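Local structure of sialidase B (Streptococcus pneumoniae serotype 4, 4XJW) at residues S291-K297 with S462-F468; V307-I312 with V415-Y420. The protein catalyses the cleavage of terminal sialic acid residues from oligosaccharides, glycoproteins and glycolipids, and is known as an intramolecular trans-sialidase. The protein carries 1 engineered substitution. All coordinates share one frame; numbering follows the deposited sequence.

Contact 1 of 2, residues S291-K297 with S462-F468; sequences SIVEDKK and SSNRLIF
Within one sheet of the sialidase beta-propeller, Val293 of strand 286-294 meets Leu466 and Phe468 of strand 466-472. Strand 451-459 runs between the two: the axes of the short strand pieces are 8.4 Å apart at 173°, and the backbone of Ile292 bonds to Gly455 and Gly457, so contact is made by side chains reaching past the middle strand. Val293 CG1 sits between its backbone N and carbonyl carbon (chi1 79°) and touches the Phe468 ring obliquely, 3.4 Å from CZ. The other branch, CG2, lies 4.2 Å from Leu466 CD2. Ser291 OG approaches the same ring in its plane, at the edge, 3.6 Å from CD1, and also makes a weak hydrogen bond to Gly455 O. Beyond the strand ends the contact becomes polar. The Lys296 chain, bent at chi3, lets NZ donate a hydrogen bond to Ser463 O (3.1 Å, tilted 34° from the carbonyl plane); NZ also bonds to Leu460 O. The Asn464 and Lys297 side chains cross at about a right angle, Lys297 CE 3.6 Å from Asn464 OD1, while ND2 lies by Lys296 CB. A water donates to Asp295 OD1 and to Asn464 O, 2.9 Å from each. Asp295 OD2 is taken by Ser298 and Ser484. With donors at both oxygens, this buried carboxylate is probably ionised, and the lysine ammonium joins two backbone carbonyls beyond the end of the Val293, Leu466 and Phe468 packing.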
ATOM      1  N   SER A 291     -11.029  -3.779  -6.226  1.00  9.57           N
ATOM      2  CA  SER A 291     -12.202  -3.903  -5.361  1.00 10.32           C
ATOM      3  C   SER A 291     -12.796  -5.301  -5.525  1.00  8.87           C
ATOM      4  O   SER A 291     -12.827  -5.832  -6.645  1.00 10.68           O
ATOM      5  CB  SER A 291     -13.247  -2.838  -5.710  1.00 13.25           C
ATOM      6  OG  SER A 291     -14.177  -2.709  -4.654  1.00 15.92           O
ATOM      7  N   ILE A 292     -13.274  -5.885  -4.422  1.00  9.14           N
ATOM      8  CA  ILE A 292     -13.761  -7.271  -4.406  1.00 10.20           C
ATOM      9  C   ILE A 292     -15.204  -7.381  -3.908  1.00 10.42           C
ATOM     10  O   ILE A 292     -15.606  -6.657  -2.998  1.00  9.60           O
ATOM     11  CB  ILE A 292     -12.880  -8.147  -3.496  1.00  9.91           C
ATOM     12  CG1 ILE A 292     -11.496  -8.333  -4.103  1.00 14.28           C
ATOM     13  CG2 ILE A 292     -13.505  -9.527  -3.289  1.00 14.06           C
ATOM     14  CD1 ILE A 292     -10.510  -8.955  -3.114  1.00 14.82           C
ATOM     15  N   VAL A 293     -15.977  -8.295  -4.497  1.00 10.21           N
ATOM     16  CA  VAL A 293     -17.276  -8.654  -3.951  1.00  9.12           C
ATOM     17  C   VAL A 293     -17.514 -10.133  -4.213  1.00  9.69           C
ATOM     18  O   VAL A 293     -16.897 -10.722  -5.107  1.00 12.31           O
ATOM     19  CB  VAL A 293     -18.390  -7.796  -4.597  1.00 10.72           C
ATOM     20  CG1 VAL A 293     -18.724  -8.339  -5.974  1.00 10.37           C
ATOM     21  CG2 VAL A 293     -19.635  -7.795  -3.723  1.00 12.72           C
ATOM     22  N   GLU A 294     -18.368 -10.753  -3.406  1.00  8.71           N
ATOM     23  CA  GLU A 294     -18.771 -12.132  -3.686  1.00 12.15           C
ATOM     24  C   GLU A 294     -20.209 -12.147  -4.163  1.00 11.37           C
ATOM     25  O   GLU A 294     -21.058 -11.452  -3.600  1.00 12.01           O
ATOM     26  CB  GLU A 294     -18.591 -13.036  -2.468  1.00 12.29           C
ATOM     27  CG  GLU A 294     -18.918 -14.511  -2.758  1.00 16.99           C
ATOM     28  CD  GLU A 294     -18.471 -15.438  -1.642  1.00 15.93           C
ATOM     29  OE1 GLU A 294     -18.865 -15.193  -0.487  1.00 16.51           O
ATOM     30  OE2 GLU A 294     -17.715 -16.396  -1.922  1.00 17.49           O
ATOM     31  N   ASP A 295     -20.476 -12.938  -5.201  1.00 11.44           N
ATOM     32  CA  ASP A 295     -21.814 -13.048  -5.773  1.00 12.45           C
ATOM     33  C   ASP A 295     -22.535 -14.282  -5.255  1.00 15.53           C
ATOM     34  O   ASP A 295     -22.034 -15.396  -5.384  1.00 16.79           O
ATOM     35  CB  ASP A 295     -21.730 -13.084  -7.300  1.00 13.80           C
ATOM     36  CG  ASP A 295     -23.070 -13.358  -7.951  1.00 16.51           C
ATOM     37  OD1 ASP A 295     -24.086 -12.797  -7.484  1.00 20.19           O
ATOM     38  OD2 ASP A 295     -23.090 -14.120  -8.935  1.00 17.82           O
ATOM     39  N   LYS A 296     -23.720 -14.090  -4.681  1.00 16.23           N
ATOM     40  CA  LYS A 296     -24.486 -15.225  -4.166  1.00 18.65           C
ATOM     41  C   LYS A 296     -25.064 -16.093  -5.276  1.00 19.16           C
ATOM     42  O   LYS A 296     -25.113 -17.320  -5.153  1.00 19.13           O
ATOM     43  CB  LYS A 296     -25.595 -14.746  -3.230  1.00 22.71           C
ATOM     44  CG  LYS A 296     -25.106 -14.398  -1.839  1.00 19.07           C
ATOM     45  CD  LYS A 296     -26.235 -13.841  -0.983  1.00 18.54           C
ATOM     46  CE  LYS A 296     -26.765 -12.541  -1.561  1.00 22.91           C
ATOM     47  NZ  LYS A 296     -27.769 -11.898  -0.668  1.00 25.31           N
ATOM     48  N   LYS A 297     -25.485 -15.471  -6.370  1.00 19.97           N
ATOM     49  CA  LYS A 297     -26.105 -16.223  -7.459  1.00 19.38           C
ATOM     50  C   LYS A 297     -25.171 -17.284  -8.043  1.00 24.30           C
ATOM     51  O   LYS A 297     -25.471 -18.481  -7.999  1.00 23.01           O
ATOM     52  CB  LYS A 297     -26.590 -15.285  -8.566  1.00 23.14           C
ATOM     53  CG  LYS A 297     -27.410 -15.994  -9.639  1.00 22.37           C
ATOM     54  CD  LYS A 297     -27.868 -15.034 -10.721  1.00 21.80           C
ATOM     55  CE  LYS A 297     -28.849 -13.995 -10.184  1.00 24.38           C
ATOM     56  NZ  LYS A 297     -29.403 -13.129 -11.274  1.00 25.58           N
ATOM     57  N   SER A 462     -30.672  -9.133   0.812  1.00 17.69           N
ATOM     58  CA  SER A 462     -31.934  -9.770   0.410  1.00 19.68           C
ATOM     59  C   SER A 462     -32.148  -9.889  -1.092  1.00 22.62           C
ATOM     60  O   SER A 462     -33.257 -10.174  -1.543  1.00 23.49           O
ATOM     61  CB  SER A 462     -33.125  -9.027   1.002  1.00 24.55           C
ATOM     62  OG  SER A 462     -33.204  -9.196   2.398  1.00 31.96           O
ATOM     63  N   SER A 463     -31.103  -9.650  -1.874  1.00 16.61           N
ATOM     64  CA  SER A 463     -31.191  -9.845  -3.317  1.00 15.07           C
ATOM     65  C   SER A 463     -29.824 -10.249  -3.841  1.00 13.67           C
ATOM     66  O   SER A 463     -28.859 -10.317  -3.078  1.00 17.68           O
ATOM     67  CB  SER A 463     -31.654  -8.574  -4.015  1.00 13.74           C
ATOM     68  OG  SER A 463     -30.618  -7.612  -4.022  1.00 14.43           O
ATOM     69  N   ASN A 464     -29.743 -10.522  -5.141  1.00 15.57           N
ATOM     70  CA  ASN A 464     -28.482 -10.892  -5.776  1.00 14.83           C
ATOM     71  C   ASN A 464     -27.734  -9.689  -6.344  1.00 13.39           C
ATOM     72  O   ASN A 464     -26.775  -9.843  -7.104  1.00 13.59           O
ATOM     73  CB  ASN A 464     -28.719 -11.940  -6.868  1.00 15.40           C
ATOM     74  CG  ASN A 464     -29.098 -13.293  -6.298  1.00 16.06           C
ATOM     75  OD1 ASN A 464     -30.058 -13.934  -6.755  1.00 18.20           O
ATOM     76  ND2 ASN A 464     -28.357 -13.737  -5.290  1.00 15.89           N
ATOM     77  N   ARG A 465     -28.171  -8.494  -5.969  1.00 12.48           N
ATOM     78  CA  ARG A 465     -27.594  -7.272  -6.511  1.00 10.74           C
ATOM     79  C   ARG A 465     -26.156  -7.056  -6.049  1.00 11.35           C
ATOM     80  O   ARG A 465     -25.846  -7.188  -4.864  1.00 12.80           O
ATOM     81  CB  ARG A 465     -28.453  -6.058  -6.141  1.00 12.41           C
ATOM     82  CG  ARG A 465     -27.826  -4.724  -6.537  1.00 13.49           C
ATOM     83  CD  ARG A 465     -28.854  -3.627  -6.612  1.00 13.09           C
ATOM     84  NE  ARG A 465     -29.678  -3.765  -7.810  1.00 14.27           N
ATOM     85  CZ  ARG A 465     -30.494  -2.818  -8.263  1.00 18.67           C
ATOM     86  NH1 ARG A 465     -30.595  -1.670  -7.616  1.00 20.07           N
ATOM     87  NH2 ARG A 465     -31.201  -3.019  -9.367  1.00 17.72           N
ATOM     88  N   LEU A 466     -25.292  -6.719  -7.003  1.00 12.46           N
ATOM     89  CA  LEU A 466     -23.923  -6.296  -6.722  1.00 11.91           C
ATOM     90  C   LEU A 466     -23.727  -4.828  -7.065  1.00 13.29           C
ATOM     91  O   LEU A 466     -24.199  -4.353  -8.102  1.00 12.82           O
ATOM     92  CB  LEU A 466     -22.946  -7.107  -7.555  1.00 11.62           C
ATOM     93  CG  LEU A 466     -23.153  -8.609  -7.450  1.00 12.59           C
ATOM     94  CD1 LEU A 466     -22.259  -9.288  -8.463  1.00 15.94           C
ATOM     95  CD2 LEU A 466     -22.858  -9.098  -6.029  1.00 12.89           C
ATOM     96  N   ILE A 467     -23.028  -4.105  -6.198  1.00 10.29           N
ATOM     97  CA  ILE A 467     -22.731  -2.698  -6.462  1.00 10.62           C
ATOM     98  C   ILE A 467     -21.258  -2.397  -6.237  1.00 11.66           C
ATOM     99  O   ILE A 467     -20.696  -2.734  -5.186  1.00 10.47           O
ATOM    100  CB  ILE A 467     -23.552  -1.745  -5.578  1.00  9.58           C
ATOM    101  CG1 ILE A 467     -25.048  -2.034  -5.698  1.00 12.84           C
ATOM    102  CG2 ILE A 467     -23.252  -0.266  -5.956  1.00 12.68           C
ATOM    103  CD1 ILE A 467     -25.914  -1.031  -4.943  1.00 13.45           C
ATOM    104  N   PHE A 468     -20.645  -1.726  -7.208  1.00 11.77           N
ATOM    105  CA  PHE A 468     -19.291  -1.200  -7.043  1.00 11.03           C
ATOM    106  C   PHE A 468     -19.324   0.307  -7.164  1.00 11.74           C
ATOM    107  O   PHE A 468     -19.802   0.836  -8.166  1.00 12.79           O
ATOM    108  CB  PHE A 468     -18.356  -1.761  -8.110  1.00 12.94           C
ATOM    109  CG  PHE A 468     -17.878  -3.160  -7.832  1.00 12.99           C
ATOM    110  CD1 PHE A 468     -16.780  -3.378  -7.005  1.00 12.31           C
ATOM    111  CD2 PHE A 468     -18.517  -4.246  -8.406  1.00 14.94           C
ATOM    112  CE1 PHE A 468     -16.331  -4.654  -6.747  1.00 11.57           C
ATOM    113  CE2 PHE A 468     -18.069  -5.542  -8.166  1.00 13.60           C
ATOM    114  CZ  PHE A 468     -16.970  -5.739  -7.334  1.00 12.46           C
TER
HETATM  115  O   HOH W   1     -25.718 -11.372  -9.352  1.00 18.43           O
HETATM  116  O   HOH W   2     -25.187 -11.748  -4.880  1.00 18.37           O

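Contact 2 of 2, residues V307-I312 with V415-Y420; sequences VMPAGI and VTPTNY
Thr416 O, which packs against Pro309 CG, is gripped twice: by Thr418 N at 2.8 Å, closing the inverse gamma turn centred on Pro417, and by Tyr420 OH at 2.9 Å. The second bond ties the phenol back onto its own loop and limits the swing of the ring. This loop leads into strand 420-426 of the propeller sheet, whose antiparallel pairing with strand 301-308 ends here in the hydrogen-bonded pair Val307-Tyr420. Val307 N reaches Tyr420 O at 2.8 Å from 45° above the carbonyl plane; Tyr420 N returns to Val307 O at 3.0 Å, within that carbonyl's plane. Past the bridge, a type II turn from Pro309 to Ile312 carries the chain off. Pro309 wedges between Val415 and Tyr420, its CG at the ring edge, 3.8 Å from CE1. Ile312 CD1 rests on Pro417 CB at 3.7 Å. Met308 starts away from the loop, but its bend at chi2 (-70°) lays SD and CE alongside Asn419 CB, whose amide is held by Gly449 and Asn448. Thr418 O is buried with no hydrogen-bond partner in the model; Pro309 CD presses against it at 3.0 Å.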
ATOM      1  N   VAL A 307      -7.768  -0.091 -15.456  1.00 11.43           N
ATOM      2  CA  VAL A 307      -6.724  -0.521 -16.392  1.00 11.00           C
ATOM      3  C   VAL A 307      -6.157   0.689 -17.101  1.00 12.89           C
ATOM      4  O   VAL A 307      -6.909   1.523 -17.612  1.00 13.35           O
ATOM      5  CB  VAL A 307      -7.266  -1.486 -17.453  1.00 19.03           C
ATOM      6  CG1 VAL A 307      -6.106  -2.107 -18.233  1.00 16.31           C
ATOM      7  CG2 VAL A 307      -8.089  -2.557 -16.797  1.00 18.30           C
ATOM      8  N   MET A 308      -4.831   0.768 -17.135  1.00 11.49           N
ATOM      9  CA  MET A 308      -4.106   1.853 -17.798  1.00 11.93           C
ATOM     10  C   MET A 308      -3.267   1.330 -18.955  1.00 14.95           C
ATOM     11  O   MET A 308      -2.423   0.450 -18.775  1.00 12.74           O
ATOM     12  CB  MET A 308      -3.181   2.538 -16.802  1.00 15.04           C
ATOM     13  CG  MET A 308      -3.887   3.156 -15.613  1.00 15.81           C
ATOM     14  SD  MET A 308      -4.854   4.604 -16.085  1.00 18.74           S
ATOM     15  CE  MET A 308      -5.611   5.013 -14.511  1.00 23.63           C
ATOM     16  N   PRO A 309      -3.480   1.877 -20.158  1.00 14.63           N
ATOM     17  CA  PRO A 309      -2.604   1.562 -21.286  1.00 13.75           C
ATOM     18  C   PRO A 309      -1.174   2.033 -21.028  1.00 12.67           C
ATOM     19  O   PRO A 309      -0.916   2.813 -20.103  1.00 13.22           O
ATOM     20  CB  PRO A 309      -3.214   2.375 -22.436  1.00 13.85           C
ATOM     21  CG  PRO A 309      -4.653   2.588 -22.038  1.00 18.91           C
ATOM     22  CD  PRO A 309      -4.572   2.784 -20.548  1.00 16.86           C
ATOM     23  N   ALA A 310      -0.247   1.556 -21.852  1.00 13.49           N
ATOM     24  CA  ALA A 310       1.162   1.902 -21.702  1.00 13.64           C
ATOM     25  C   ALA A 310       1.381   3.403 -21.531  1.00 12.69           C
ATOM     26  O   ALA A 310       0.911   4.204 -22.331  1.00 14.64           O
ATOM     27  CB  ALA A 310       1.965   1.382 -22.872  1.00 16.06           C
ATOM     28  N   GLY A 311       2.085   3.761 -20.466  1.00 12.76           N
ATOM     29  CA  GLY A 311       2.468   5.135 -20.208  1.00 15.17           C
ATOM     30  C   GLY A 311       1.340   6.033 -19.742  1.00 17.02           C
ATOM     31  O   GLY A 311       1.509   7.247 -19.688  1.00 17.19           O
ATOM     32  N   ILE A 312       0.199   5.448 -19.394  1.00 12.55           N
ATOM     33  CA  ILE A 312      -0.976   6.227 -18.997  1.00 13.09           C
ATOM     34  C   ILE A 312      -1.243   6.128 -17.492  1.00 17.39           C
ATOM     35  O   ILE A 312      -1.031   5.071 -16.883  1.00 15.82           O
ATOM     36  CB  ILE A 312      -2.230   5.805 -19.801  1.00 14.55           C
ATOM     37  CG1 ILE A 312      -1.976   5.965 -21.305  1.00 16.62           C
ATOM     38  CG2 ILE A 312      -3.475   6.590 -19.357  1.00 14.85           C
ATOM     39  CD1 ILE A 312      -1.421   7.324 -21.696  1.00 19.34           C
ATOM     40  N   VAL A 415      -5.075   0.704 -28.039  1.00 18.72           N
ATOM     41  CA  VAL A 415      -6.309   1.293 -27.533  1.00 16.69           C
ATOM     42  C   VAL A 415      -6.124   2.779 -27.262  1.00 19.05           C
ATOM     43  O   VAL A 415      -5.000   3.285 -27.203  1.00 16.78           O
ATOM     44  CB  VAL A 415      -6.791   0.592 -26.247  1.00 16.46           C
ATOM     45  CG1 VAL A 415      -7.062  -0.876 -26.517  1.00 18.21           C
ATOM     46  CG2 VAL A 415      -5.766   0.735 -25.139  1.00 15.70           C
ATOM     47  N   THR A 416      -7.241   3.476 -27.097  1.00 17.60           N
ATOM     48  CA  THR A 416      -7.224   4.884 -26.731  1.00 15.45           C
ATOM     49  C   THR A 416      -6.459   5.080 -25.421  1.00 18.06           C
ATOM     50  O   THR A 416      -6.650   4.311 -24.478  1.00 14.96           O
ATOM     51  CB  THR A 416      -8.670   5.395 -26.559  1.00 20.36           C
ATOM     52  OG1 THR A 416      -9.391   5.229 -27.792  1.00 19.38           O
ATOM     53  CG2 THR A 416      -8.698   6.840 -26.138  1.00 17.79           C
ATOM     54  N   PRO A 417      -5.555   6.073 -25.372  1.00 15.54           N
ATOM     55  CA  PRO A 417      -4.768   6.350 -24.162  1.00 14.97           C
ATOM     56  C   PRO A 417      -5.623   7.005 -23.097  1.00 14.79           C
ATOM     57  O   PRO A 417      -5.510   8.195 -22.845  1.00 15.85           O
ATOM     58  CB  PRO A 417      -3.692   7.327 -24.653  1.00 18.77           C
ATOM     59  CG  PRO A 417      -4.351   8.021 -25.818  1.00 18.21           C
ATOM     60  CD  PRO A 417      -5.147   6.938 -26.495  1.00 19.55           C
ATOM     61  N   THR A 418      -6.486   6.213 -22.473  1.00 16.19           N
ATOM     62  CA  THR A 418      -7.352   6.717 -21.418  1.00 15.97           C
ATOM     63  C   THR A 418      -7.498   5.610 -20.391  1.00 16.39           C
ATOM     64  O   THR A 418      -6.955   4.529 -20.587  1.00 14.35           O
ATOM     65  CB  THR A 418      -8.734   7.135 -21.978  1.00 17.58           C
ATOM     66  OG1 THR A 418      -9.471   7.858 -20.981  1.00 18.48           O
ATOM     67  CG2 THR A 418      -9.530   5.918 -22.443  1.00 18.95           C
ATOM     68  N   ASN A 419      -8.217   5.869 -19.304  1.00 14.13           N
ATOM     69  CA  ASN A 419      -8.400   4.840 -18.268  1.00 13.71           C
ATOM     70  C   ASN A 419      -9.672   4.023 -18.473  1.00 15.70           C
ATOM     71  O   ASN A 419     -10.700   4.545 -18.930  1.00 14.83           O
ATOM     72  CB  ASN A 419      -8.417   5.478 -16.882  1.00 12.16           C
ATOM     73  CG  ASN A 419      -9.480   6.542 -16.761  1.00 18.40           C
ATOM     74  OD1 ASN A 419      -9.371   7.601 -17.382  1.00 18.47           O
ATOM     75  ND2 ASN A 419     -10.521   6.269 -15.970  1.00 16.56           N
ATOM     76  N   TYR A 420      -9.596   2.739 -18.118  1.00 12.63           N
ATOM     77  CA  TYR A 420     -10.719   1.818 -18.253  1.00 12.32           C
ATOM     78  C   TYR A 420     -10.979   1.111 -16.925  1.00 12.40           C
ATOM     79  O   TYR A 420     -10.161   1.190 -16.010  1.00 14.10           O
ATOM     80  CB  TYR A 420     -10.434   0.756 -19.320  1.00 14.51           C
ATOM     81  CG  TYR A 420     -10.072   1.304 -20.683  1.00 14.88           C
ATOM     82  CD1 TYR A 420      -8.788   1.776 -20.951  1.00 15.06           C
ATOM     83  CD2 TYR A 420     -11.013   1.337 -21.707  1.00 17.13           C
ATOM     84  CE1 TYR A 420      -8.457   2.269 -22.200  1.00 13.25           C
ATOM     85  CE2 TYR A 420     -10.690   1.831 -22.955  1.00 16.20           C
ATOM     86  CZ  TYR A 420      -9.417   2.297 -23.192  1.00 17.37           C
ATOM     87  OH  TYR A 420      -9.100   2.790 -24.438  1.00 15.96           O
TER

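Following the chain from the N terminus, the first segment reached is 291-297, at the end of strand 286-294; the chain then turns and comes back on the neighbouring strand 301-308 to 307-312. The 102 residues between 312 and 415 include the strands of a separate antiparallel sheet (324 to 414). Contact 2 joins the ends of that excursion, where 415-420 passes from strand 413-414 of that sheet into strand 420-426 of the propeller sheet. After strands 420-426 and 451-459, segment 462-468 closes the longer loop of contact 1, which encloses contact 2 without crossing. Their centres are 27 Å apart and they do not touch. Contact 1 ties the other end of the strand pair to strand 466-472.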